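Local coordinates for 4-hydroxythreonine-4-phosphate dehydrogenase (PDB 6XMY), which probably catalyses the NAD-dependent oxidation of 4-(phosphooxy)-L-threonine, which leads to 3-amino-2-oxopropyl phosphate in pyridoxine 5'-phosphate biosynthesis, with help from a divalent metal ion, at residues L118-V123 and R294-H299; A163-H168 and V264-D269; A20-D25 and G300-L305. All coordinates share one frame; numbering follows the deposited sequence.

Contact 1: residues L118-V123 and R294-H299; sequences LVTAPV and RTSVDH. With NAD (nicotinamide-adenine-dinucleotide), chain B; SO4 (sulfate ion), chain C.
Leu118-Thr120 and Arg294-Ser296 run side by side as parallel strands of the PdxA alpha/beta fold, their short axes 21° apart, with Thr295 N bonded to Leu118 O (2.9 Å) and Thr295 O accepting Thr120 N (2.9 Å). Thr120 and Arg294 project from the same face of the pair. Thr120 OG1 lies in the guanidinium plane of Arg294 and takes a fairly straight bond from NH2 (2.8 Å, 163°), with a weaker one from NE, which helps fix the rotation of the planar group. Arginine suits the place because it has N-H groups to spare: NH1 and NH2 both reach O1 of a sulfate, at 3.0 and 2.9 Å. The sulfate, probably from the crystallisation liquor, sits where Arg294 is predicted to bind substrate. Ser296 OG donates to Val297 O in the carbonyl plane, and receives a weak bond from the nicotinamide N7N of NAD. Beyond the strands, compact Pro122 rests its CD on Val297 CG2 (3.7 Å), while Val123 N donates to NAD O7N (3.0 Å). His299, a flat residue fit to be covered on both faces, has Val297 CB over one and NAD N6A over the opposite one, 3.3 Å above the ring plane.

Contact 2: residues A163-H168 and V264-D269; sequences ALVTTH and VAMYHD. With ZN (zinc ion), chain K.
His168 and His268 meet at a zinc ion, which His168 NE2 binds at 2.3 Å and His268 NE2 at 2.2 Å, with two waters also in its coordination shell. The imidazole planes are inclined at 46°; the two NE2 atoms come near each other because both bind the metal, not through a hydrogen bond. Imidazole suits this place because one nitrogen can face the metal while the other takes a partner behind it. In His268 that partner is Asp269: ND1 donates in the ring plane to OD1 (2.8 Å), which is approached from above the carboxylate plane, and the negative charge would tend to strengthen the ring as a metal ligand. With CG anti to the backbone N (chi1 -176°), His268 extends its ring to the zinc while CB passes Thr167 O. One water further ties the loops, donating to Thr166 OG1 and Thr167 O and accepting from His268 N. Threonine is apt here, since the hydroxyl of Thr166 also donates to a lone pair of Met266 O (2.8 Å). Farther out, Ala265 N to Ala163 O and Val165 N to Ala265 O join parallel strands, and branched Val165 and Val264 pack tightly, CG2 to CG1 (3.5 Å), against helix 180-197. Two histidines carried just past the C-terminal ends of adjacent parallel strands make up this chain's share of the PdxA metal site, whose ligands are predicted to be shared between dimer partners.

Contact 3: residues A20-D25 and G300-L305; sequences AGIGPD and GTALEL. With NAD (nicotinamide-adenine-dinucleotide), chain B.
Ile22 N donates to Thr301 O (3.0 Å, 153°), the one hydrogen bond between a loop leading into helix 23-29 and the NAD-binding loop 300-305 of this PdxA enzyme. Gly21 brings its CA to the same carbonyl oxygen (3.4 Å), an approach that a residue lacking a side chain permits. Ile22 then spreads its two branches over the loop. CG1, held between the backbone N and the carbonyl carbon (chi1 58°), carries CD1 to Ala302 CB and to N6A of the NAD adenine, while CG2 lies against Leu305 CB (3.8 Å). A beta-branched residue suits the place because it can fill both directions at once, and small Ala302 leaves room for it. Leu303 CD2 rests on Ala20 CB and O. Packed in this way, the loop offers backbone N-H groups to the dinucleotide: Gly300 N meets O2A (2.8 Å) and Ala302 N meets O1A (3.1 Å), two oxygens of one phosphate. Gly300, without a CB, can pass close to the nicotinamide ribose. The carboxylate of Glu304 receives the adenosine ribose hydroxyl, O2B donating to OE2 at 2.7 Å.

From the N terminus the chain passes 20-25, 118-123 and 163-168, and then returns through 264-269, 294-299 and 300-305, so the three closures lie one within another without crossing. Contact 3 closes the longest loop, bringing the start of helix 23-29 to the segment that follows strand 294-297. Inside it, contact 1 joins strands 117-120 and 294-297, and innermost, contact 2 pairs strands 161-164 and 262-265. Contacts 1 and 3 are continuous at His299 and Gly300, touch through Pro122 and Gly300, and together hold NAD. Contact 2 stands apart, its centre about 18 Å from that of contact 1, and its histidines hold the zinc near the nicotinamide end of NAD.

Contact 1: residues L118-V123 and R294-H299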
loop_
_atom_site.group_PDB
_atom_site.type_symbol
_atom_site.label_atom_id
_atom_site.label_comp_id
_atom_site.label_asym_id
_atom_site.label_seq_id
_atom_site.Cartn_x
_atom_site.Cartn_y
_atom_site.Cartn_z
ATOM N N LEU A 118 -7.430 5.643 5.006
ATOM C CA LEU A 118 -7.538 5.607 3.554
ATOM C C LEU A 118 -7.082 4.242 3.056
ATOM O O LEU A 118 -6.037 3.736 3.481
ATOM C CB LEU A 118 -6.652 6.695 2.937
ATOM C CG LEU A 118 -6.718 6.846 1.416
ATOM C CD1 LEU A 118 -8.118 7.259 0.968
ATOM C CD2 LEU A 118 -5.693 7.858 0.956
ATOM N N VAL A 119 -7.864 3.646 2.167
ATOM C CA VAL A 119 -7.504 2.395 1.502
ATOM C C VAL A 119 -7.509 2.675 0.010
ATOM O O VAL A 119 -8.464 3.254 -0.506
ATOM C CB VAL A 119 -8.495 1.267 1.840
ATOM C CG1 VAL A 119 -8.024 -0.074 1.248
ATOM C CG2 VAL A 119 -8.699 1.163 3.356
ATOM N N THR A 120 -6.453 2.265 -0.684
ATOM C CA THR A 120 -6.310 2.570 -2.103
ATOM C C THR A 120 -6.485 1.329 -2.968
ATOM O O THR A 120 -5.732 0.353 -2.838
ATOM C CB THR A 120 -4.973 3.243 -2.407
ATOM O OG1 THR A 120 -3.909 2.377 -2.010
ATOM C CG2 THR A 120 -4.841 4.541 -1.651
ATOM N N ALA A 121 -7.436 1.402 -3.889
ATOM C CA ALA A 121 -7.514 0.470 -4.995
ATOM C C ALA A 121 -6.396 0.817 -5.984
ATOM O O ALA A 121 -5.776 1.876 -5.884
ATOM C CB ALA A 121 -8.908 0.553 -5.627
ATOM N N PRO A 122 -6.090 -0.057 -6.946
ATOM C CA PRO A 122 -4.880 0.163 -7.745
ATOM C C PRO A 122 -5.045 1.278 -8.768
ATOM O O PRO A 122 -6.142 1.534 -9.272
ATOM C CB PRO A 122 -4.661 -1.187 -8.440
ATOM C CG PRO A 122 -6.027 -1.808 -8.498
ATOM C CD PRO A 122 -6.731 -1.352 -7.249
ATOM N N VAL A 123 -3.929 1.958 -9.052
ATOM C CA VAL A 123 -3.851 2.970 -10.097
ATOM C C VAL A 123 -2.834 2.525 -11.138
ATOM O O VAL A 123 -1.934 1.733 -10.864
ATOM C CB VAL A 123 -3.502 4.373 -9.552
ATOM C CG1 VAL A 123 -4.513 4.805 -8.503
ATOM C CG2 VAL A 123 -2.101 4.387 -8.984
ATOM N N ARG A 294 -2.863 4.570 5.915
ATOM C CA ARG A 294 -3.135 4.273 4.514
ATOM C C ARG A 294 -2.706 2.849 4.218
ATOM O O ARG A 294 -1.532 2.504 4.395
ATOM C CB ARG A 294 -2.430 5.248 3.564
ATOM C CG ARG A 294 -2.664 4.911 2.088
ATOM C CD ARG A 294 -1.466 4.190 1.491
ATOM N NE ARG A 294 -1.745 3.643 0.160
ATOM C CZ ARG A 294 -0.807 3.311 -0.728
ATOM N NH1 ARG A 294 0.475 3.506 -0.448
ATOM N NH2 ARG A 294 -1.153 2.808 -1.908
ATOM N N THR A 295 -3.650 2.029 3.769
ATOM C CA THR A 295 -3.365 0.689 3.274
ATOM C C THR A 295 -3.758 0.605 1.807
ATOM O O THR A 295 -4.366 1.522 1.238
ATOM C CB THR A 295 -4.108 -0.382 4.081
ATOM O OG1 THR A 295 -5.519 -0.200 3.919
ATOM C CG2 THR A 295 -3.746 -0.294 5.553
ATOM N N SER A 296 -3.429 -0.535 1.206
ATOM C CA SER A 296 -3.570 -0.696 -0.229
ATOM C C SER A 296 -3.629 -2.172 -0.576
ATOM O O SER A 296 -3.085 -3.026 0.138
ATOM C CB SER A 296 -2.387 -0.044 -0.939
ATOM O OG SER A 296 -2.508 -0.161 -2.343
ATOM N N VAL A 297 -4.254 -2.451 -1.726
ATOM C CA VAL A 297 -4.083 -3.753 -2.346
ATOM C C VAL A 297 -2.614 -3.962 -2.684
ATOM O O VAL A 297 -1.829 -3.014 -2.795
ATOM C CB VAL A 297 -4.940 -3.884 -3.612
ATOM C CG1 VAL A 297 -6.417 -3.865 -3.260
ATOM C CG2 VAL A 297 -4.572 -2.800 -4.625
ATOM N N ASP A 298 -2.241 -5.233 -2.854
ATOM C CA ASP A 298 -0.880 -5.616 -3.220
ATOM C C ASP A 298 -0.767 -5.978 -4.695
ATOM O O ASP A 298 0.097 -6.773 -5.081
ATOM C CB ASP A 298 -0.377 -6.766 -2.348
ATOM C CG ASP A 298 -0.986 -8.090 -2.735
ATOM O OD1 ASP A 298 -2.092 -8.098 -3.312
ATOM O OD2 ASP A 298 -0.342 -9.135 -2.488
ATOM N N HIS A 299 -1.631 -5.418 -5.531
ATOM C CA HIS A 299 -1.668 -5.769 -6.938
ATOM C C HIS A 299 -2.028 -4.530 -7.736
ATOM O O HIS A 299 -2.386 -3.487 -7.182
ATOM C CB HIS A 299 -2.659 -6.903 -7.204
ATOM C CG HIS A 299 -4.067 -6.572 -6.818
ATOM N ND1 HIS A 299 -4.842 -5.683 -7.533
ATOM C CD2 HIS A 299 -4.844 -7.017 -5.799
ATOM C CE1 HIS A 299 -6.034 -5.590 -6.969
ATOM N NE2 HIS A 299 -6.063 -6.387 -5.914
HETATM P PA NAD B . -1.038 -6.306 -11.938
HETATM O O1A NAD B . -2.013 -5.418 -12.687
HETATM O O2A NAD B . -1.184 -6.892 -10.550
HETATM O O5B NAD B . -1.051 -7.664 -12.997
HETATM C C5B NAD B . -0.190 -8.682 -12.544
HETATM C C4B NAD B . -0.877 -10.052 -12.695
HETATM O O4B NAD B . -1.744 -10.254 -11.554
HETATM C C3B NAD B . -1.764 -10.044 -13.971
HETATM O O3B NAD B . -1.666 -11.353 -14.504
HETATM C C2B NAD B . -3.170 -9.707 -13.394
HETATM O O2B NAD B . -4.215 -10.258 -14.141
HETATM C C1B NAD B . -3.090 -10.436 -12.015
HETATM N N9A NAD B . -3.897 -9.795 -10.982
HETATM C C8A NAD B . -3.738 -8.541 -10.367
HETATM N N7A NAD B . -4.658 -8.309 -9.446
HETATM C C5A NAD B . -5.448 -9.450 -9.430
HETATM C C6A NAD B . -6.582 -9.816 -8.677
HETATM N N6A NAD B . -7.075 -8.970 -7.734
HETATM N N1A NAD B . -7.178 -11.029 -8.878
HETATM C C2A NAD B . -6.630 -11.844 -9.832
HETATM N N3A NAD B . -5.564 -11.634 -10.626
HETATM C C4A NAD B . -4.990 -10.404 -10.389
HETATM O O3 NAD B . 0.354 -5.478 -11.997
HETATM P PN NAD B . 1.262 -5.132 -13.249
HETATM O O1N NAD B . 2.729 -5.139 -12.891
HETATM O O2N NAD B . 0.635 -5.652 -14.499
HETATM O O5D NAD B . 1.037 -3.381 -13.429
HETATM C C5D NAD B . -0.227 -2.987 -13.849
HETATM C C4D NAD B . -0.417 -1.538 -13.395
HETATM O O4D NAD B . -0.760 -1.563 -11.985
HETATM C C3D NAD B . 0.930 -0.745 -13.507
HETATM O O3D NAD B . 0.577 0.561 -13.863
HETATM C C2D NAD B . 1.480 -0.794 -12.063
HETATM O O2D NAD B . 2.258 0.310 -11.692
HETATM C C1D NAD B . 0.119 -0.661 -11.325
HETATM N N1N NAD B . 0.209 -1.124 -9.898
HETATM C C2N NAD B . -0.420 -0.330 -8.978
HETATM C C3N NAD B . -0.402 -0.675 -7.624
HETATM C C7N NAD B . -1.127 0.248 -6.719
HETATM O O7N NAD B . -1.744 1.219 -7.162
HETATM N N7N NAD B . -1.097 -0.054 -5.373
HETATM C C4N NAD B . 0.267 -1.840 -7.205
HETATM C C5N NAD B . 0.893 -2.639 -8.178
HETATM C C6N NAD B . 0.866 -2.266 -9.537
HETATM S S SO4 C . 2.200 2.506 -4.227
HETATM O O1 SO4 C . 1.479 2.274 -2.977
HETATM O O2 SO4 C . 1.289 3.102 -5.199
HETATM O O3 SO4 C . 3.277 3.458 -3.963
HETATM O O4 SO4 C . 2.751 1.267 -4.801
#

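Contact 2: residues A163-H168 and V264-D269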
loop_
_atom_site.group_PDB
_atom_site.type_symbol
_atom_site.label_atom_id
_atom_site.label_comp_id
_atom_site.label_asym_id
_atom_site.label_seq_id
_atom_site.Cartn_x
_atom_site.Cartn_y
_atom_site.Cartn_z
ATOM N N ALA A 163 9.509 -4.745 4.264
ATOM C CA ALA A 163 9.638 -3.314 4.048
ATOM C C ALA A 163 10.759 -3.069 3.051
ATOM O O ALA A 163 11.744 -3.810 3.011
ATOM C CB ALA A 163 9.964 -2.601 5.361
ATOM N N LEU A 164 10.616 -2.012 2.263
ATOM C CA LEU A 164 11.557 -1.689 1.201
ATOM C C LEU A 164 12.374 -0.458 1.564
ATOM O O LEU A 164 11.829 0.541 2.048
ATOM C CB LEU A 164 10.810 -1.441 -0.112
ATOM C CG LEU A 164 9.980 -2.608 -0.659
ATOM C CD1 LEU A 164 9.286 -2.185 -1.938
ATOM C CD2 LEU A 164 10.847 -3.864 -0.875
ATOM N N VAL A 165 13.682 -0.530 1.317
ATOM C CA VAL A 165 14.520 0.656 1.451
ATOM C C VAL A 165 14.268 1.609 0.295
ATOM O O VAL A 165 14.243 2.832 0.475
ATOM C CB VAL A 165 16.008 0.280 1.576
ATOM C CG1 VAL A 165 16.879 1.545 1.609
ATOM C CG2 VAL A 165 16.243 -0.598 2.814
ATOM N N THR A 166 14.123 1.063 -0.914
ATOM C CA THR A 166 13.759 1.823 -2.098
ATOM C C THR A 166 12.543 1.179 -2.752
ATOM O O THR A 166 12.346 -0.036 -2.667
ATOM C CB THR A 166 14.914 1.910 -3.119
ATOM O OG1 THR A 166 15.219 0.611 -3.661
ATOM C CG2 THR A 166 16.149 2.518 -2.464
ATOM N N THR A 167 11.713 2.010 -3.401
ATOM C CA THR A 167 10.432 1.552 -3.921
ATOM C C THR A 167 10.484 1.543 -5.439
ATOM O O THR A 167 11.106 0.639 -6.035
ATOM C CB THR A 167 9.280 2.410 -3.380
ATOM O OG1 THR A 167 9.450 3.764 -3.820
ATOM C CG2 THR A 167 9.235 2.364 -1.868
ATOM N N HIS A 168 9.862 2.492 -6.115
ATOM C CA HIS A 168 9.724 2.431 -7.560
ATOM C C HIS A 168 10.852 3.260 -8.173
ATOM O O HIS A 168 10.717 4.459 -8.419
ATOM C CB HIS A 168 8.303 2.809 -7.981
ATOM C CG HIS A 168 7.280 1.772 -7.597
ATOM N ND1 HIS A 168 6.289 2.000 -6.670
ATOM C CD2 HIS A 168 7.126 0.486 -7.999
ATOM C CE1 HIS A 168 5.565 0.907 -6.519
ATOM N NE2 HIS A 168 6.044 -0.027 -7.324
ATOM N N VAL A 264 13.631 -6.554 5.712
ATOM C CA VAL A 264 13.921 -5.353 4.947
ATOM C C VAL A 264 14.646 -5.777 3.677
ATOM O O VAL A 264 15.703 -6.418 3.740
ATOM C CB VAL A 264 14.754 -4.351 5.759
ATOM C CG1 VAL A 264 15.172 -3.189 4.894
ATOM C CG2 VAL A 264 13.969 -3.870 6.961
ATOM N N ALA A 265 14.070 -5.442 2.534
ATOM C CA ALA A 265 14.726 -5.632 1.252
ATOM C C ALA A 265 15.224 -4.287 0.742
ATOM O O ALA A 265 14.622 -3.241 1.005
ATOM C CB ALA A 265 13.780 -6.272 0.233
ATOM N N MET A 266 16.346 -4.323 0.021
ATOM C CA MET A 266 16.960 -3.092 -0.464
ATOM C C MET A 266 16.193 -2.484 -1.629
ATOM O O MET A 266 16.241 -1.261 -1.818
ATOM C CB MET A 266 18.418 -3.346 -0.839
ATOM C CG MET A 266 19.293 -3.564 0.382
ATOM S SD MET A 266 19.520 -2.065 1.374
ATOM C CE MET A 266 19.497 -2.727 3.047
ATOM N N TYR A 267 15.479 -3.302 -2.407
ATOM C CA TYR A 267 14.806 -2.805 -3.595
ATOM C C TYR A 267 13.613 -3.686 -3.945
ATOM O O TYR A 267 13.470 -4.818 -3.471
ATOM C CB TYR A 267 15.782 -2.638 -4.780
ATOM C CG TYR A 267 16.501 -3.914 -5.162
ATOM C CD1 TYR A 267 17.661 -4.315 -4.499
ATOM C CD2 TYR A 267 16.008 -4.727 -6.176
ATOM C CE1 TYR A 267 18.319 -5.491 -4.841
ATOM C CE2 TYR A 267 16.651 -5.894 -6.525
ATOM C CZ TYR A 267 17.797 -6.277 -5.858
ATOM O OH TYR A 267 18.404 -7.453 -6.223
ATOM N N HIS A 268 12.758 -3.127 -4.798
ATOM C CA HIS A 268 11.414 -3.638 -5.056
ATOM C C HIS A 268 11.406 -5.131 -5.409
ATOM O O HIS A 268 10.749 -5.944 -4.743
ATOM C CB HIS A 268 10.836 -2.781 -6.192
ATOM C CG HIS A 268 9.419 -3.090 -6.547
ATOM N ND1 HIS A 268 9.057 -4.177 -7.318
ATOM C CD2 HIS A 268 8.284 -2.392 -6.321
ATOM C CE1 HIS A 268 7.750 -4.158 -7.508
ATOM N NE2 HIS A 268 7.259 -3.092 -6.904
ATOM N N ASP A 269 12.102 -5.505 -6.480
ATOM C CA ASP A 269 12.044 -6.887 -6.938
ATOM C C ASP A 269 12.906 -7.837 -6.115
ATOM O O ASP A 269 12.914 -9.037 -6.405
ATOM C CB ASP A 269 12.429 -6.995 -8.418
ATOM C CG ASP A 269 11.324 -6.517 -9.360
ATOM O OD1 ASP A 269 10.197 -6.206 -8.908
ATOM O OD2 ASP A 269 11.587 -6.460 -10.580
HETATM ZN ZN ZN K . 5.269 -2.187 -7.323
HETATM O O HOH W 1 13.542 -0.409 -5.650
HETATM O O HOH W 2 3.416 -0.938 -7.147
HETATM O O HOH W 3 4.949 -2.090 -5.492
#

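Contact 3: residues A20-D25 and G300-L305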
loop_
_atom_site.group_PDB
_atom_site.type_symbol
_atom_site.label_atom_id
_atom_site.label_comp_id
_atom_site.label_asym_id
_atom_site.label_seq_id
_atom_site.Cartn_x
_atom_site.Cartn_y
_atom_site.Cartn_z
ATOM N N ALA A 20 -10.666 2.425 -15.305
ATOM C CA ALA A 20 -10.755 1.392 -16.331
ATOM C C ALA A 20 -10.284 0.033 -15.830
ATOM O O ALA A 20 -10.480 -0.967 -16.533
ATOM C CB ALA A 20 -9.928 1.793 -17.558
ATOM N N GLY A 21 -9.661 -0.020 -14.658
ATOM C CA GLY A 21 -9.156 -1.243 -14.082
ATOM C C GLY A 21 -10.117 -1.856 -13.084
ATOM O O GLY A 21 -11.300 -1.504 -13.016
ATOM N N ILE A 22 -9.590 -2.778 -12.271
ATOM C CA ILE A 22 -10.443 -3.538 -11.360
ATOM C C ILE A 22 -10.749 -2.807 -10.059
ATOM O O ILE A 22 -11.518 -3.331 -9.242
ATOM C CB ILE A 22 -9.892 -4.946 -11.039
ATOM C CG1 ILE A 22 -8.482 -4.869 -10.432
ATOM C CG2 ILE A 22 -9.974 -5.843 -12.274
ATOM C CD1 ILE A 22 -8.007 -6.199 -9.854
ATOM N N GLY A 23 -10.170 -1.630 -9.829
ATOM C CA GLY A 23 -10.435 -0.872 -8.621
ATOM C C GLY A 23 -11.920 -0.691 -8.341
ATOM O O GLY A 23 -12.401 -0.998 -7.242
ATOM N N PRO A 24 -12.679 -0.171 -9.318
ATOM C CA PRO A 24 -14.135 -0.073 -9.112
ATOM C C PRO A 24 -14.770 -1.414 -8.786
ATOM O O PRO A 24 -15.581 -1.495 -7.853
ATOM C CB PRO A 24 -14.631 0.514 -10.442
ATOM C CG PRO A 24 -13.472 1.344 -10.920
ATOM C CD PRO A 24 -12.249 0.528 -10.548
ATOM N N ASP A 25 -14.385 -2.476 -9.511
ATOM C CA ASP A 25 -14.930 -3.806 -9.244
ATOM C C ASP A 25 -14.687 -4.207 -7.798
ATOM O O ASP A 25 -15.569 -4.779 -7.146
ATOM C CB ASP A 25 -14.272 -4.853 -10.154
ATOM C CG ASP A 25 -14.341 -4.505 -11.631
ATOM O OD1 ASP A 25 -14.116 -3.340 -12.001
ATOM O OD2 ASP A 25 -14.570 -5.427 -12.446
ATOM N N GLY A 300 -1.957 -4.667 -9.050
ATOM C CA GLY A 300 -2.197 -3.579 -9.966
ATOM C C GLY A 300 -3.594 -3.574 -10.542
ATOM O O GLY A 300 -4.524 -4.202 -10.016
ATOM N N THR A 301 -3.731 -2.865 -11.667
ATOM C CA THR A 301 -5.025 -2.527 -12.234
ATOM C C THR A 301 -5.694 -3.688 -12.947
ATOM O O THR A 301 -6.905 -3.636 -13.164
ATOM C CB THR A 301 -4.875 -1.337 -13.190
ATOM O OG1 THR A 301 -3.756 -1.547 -14.068
ATOM C CG2 THR A 301 -4.646 -0.066 -12.408
ATOM N N ALA A 302 -4.939 -4.706 -13.355
ATOM C CA ALA A 302 -5.494 -5.881 -14.032
ATOM C C ALA A 302 -6.561 -5.494 -15.068
ATOM O O ALA A 302 -7.697 -5.965 -15.036
ATOM C CB ALA A 302 -6.021 -6.900 -13.019
ATOM N N LEU A 303 -6.155 -4.631 -16.007
ATOM C CA LEU A 303 -7.103 -4.038 -16.950
ATOM C C LEU A 303 -7.926 -5.086 -17.681
ATOM O O LEU A 303 -9.129 -4.911 -17.878
ATOM C CB LEU A 303 -6.366 -3.163 -17.964
ATOM C CG LEU A 303 -5.825 -1.852 -17.400
ATOM C CD1 LEU A 303 -4.740 -1.295 -18.321
ATOM C CD2 LEU A 303 -6.965 -0.856 -17.235
ATOM N N GLU A 304 -7.292 -6.182 -18.091
ATOM C CA GLU A 304 -7.991 -7.218 -18.840
ATOM C C GLU A 304 -9.063 -7.922 -18.018
ATOM O O GLU A 304 -9.912 -8.608 -18.596
ATOM C CB GLU A 304 -6.978 -8.239 -19.373
ATOM C CG GLU A 304 -6.329 -9.112 -18.293
ATOM C CD GLU A 304 -5.365 -8.354 -17.381
ATOM O OE1 GLU A 304 -4.897 -7.256 -17.761
ATOM O OE2 GLU A 304 -5.074 -8.867 -16.278
ATOM N N LEU A 305 -9.044 -7.780 -16.688
ATOM C CA LEU A 305 -10.059 -8.395 -15.846
ATOM C C LEU A 305 -11.206 -7.459 -15.511
ATOM O O LEU A 305 -12.210 -7.916 -14.951
ATOM C CB LEU A 305 -9.450 -8.899 -14.534
ATOM C CG LEU A 305 -8.305 -9.911 -14.643
ATOM C CD1 LEU A 305 -7.916 -10.439 -13.265
ATOM C CD2 LEU A 305 -8.686 -11.049 -15.559
HETATM P PA NAD B . -1.038 -6.306 -11.938
HETATM O O1A NAD B . -2.013 -5.418 -12.687
HETATM O O2A NAD B . -1.184 -6.892 -10.550
HETATM O O5B NAD B . -1.051 -7.664 -12.997
HETATM C C5B NAD B . -0.190 -8.682 -12.544
HETATM C C4B NAD B . -0.877 -10.052 -12.695
HETATM O O4B NAD B . -1.744 -10.254 -11.554
HETATM C C3B NAD B . -1.764 -10.044 -13.971
HETATM O O3B NAD B . -1.666 -11.353 -14.504
HETATM C C2B NAD B . -3.170 -9.707 -13.394
HETATM O O2B NAD B . -4.215 -10.258 -14.141
HETATM C C1B NAD B . -3.090 -10.436 -12.015
HETATM N N9A NAD B . -3.897 -9.795 -10.982
HETATM C C8A NAD B . -3.738 -8.541 -10.367
HETATM N N7A NAD B . -4.658 -8.309 -9.446
HETATM C C5A NAD B . -5.448 -9.450 -9.430
HETATM C C6A NAD B . -6.582 -9.816 -8.677
HETATM N N6A NAD B . -7.075 -8.970 -7.734
HETATM N N1A NAD B . -7.178 -11.029 -8.878
HETATM C C2A NAD B . -6.630 -11.844 -9.832
HETATM N N3A NAD B . -5.564 -11.634 -10.626
HETATM C C4A NAD B . -4.990 -10.404 -10.389
HETATM O O3 NAD B . 0.354 -5.478 -11.997
HETATM P PN NAD B . 1.262 -5.132 -13.249
HETATM O O1N NAD B . 2.729 -5.139 -12.891
HETATM O O2N NAD B . 0.635 -5.652 -14.499
HETATM O O5D NAD B . 1.037 -3.381 -13.429
HETATM C C5D NAD B . -0.227 -2.987 -13.849
HETATM C C4D NAD B . -0.417 -1.538 -13.395
HETATM O O4D NAD B . -0.760 -1.563 -11.985
HETATM C C3D NAD B . 0.930 -0.745 -13.507
HETATM O O3D NAD B . 0.577 0.561 -13.863
HETATM C C2D NAD B . 1.480 -0.794 -12.063
HETATM O O2D NAD B . 2.258 0.310 -11.692
HETATM C C1D NAD B . 0.119 -0.661 -11.325
HETATM N N1N NAD B . 0.209 -1.124 -9.898
HETATM C C2N NAD B . -0.420 -0.330 -8.978
HETATM C C3N NAD B . -0.402 -0.675 -7.624
HETATM C C7N NAD B . -1.127 0.248 -6.719
HETATM O O7N NAD B . -1.744 1.219 -7.162
HETATM N N7N NAD B . -1.097 -0.054 -5.373
HETATM C C4N NAD B . 0.267 -1.840 -7.205
HETATM C C5N NAD B . 0.893 -2.639 -8.178
HETATM C C6N NAD B . 0.866 -2.266 -9.537
#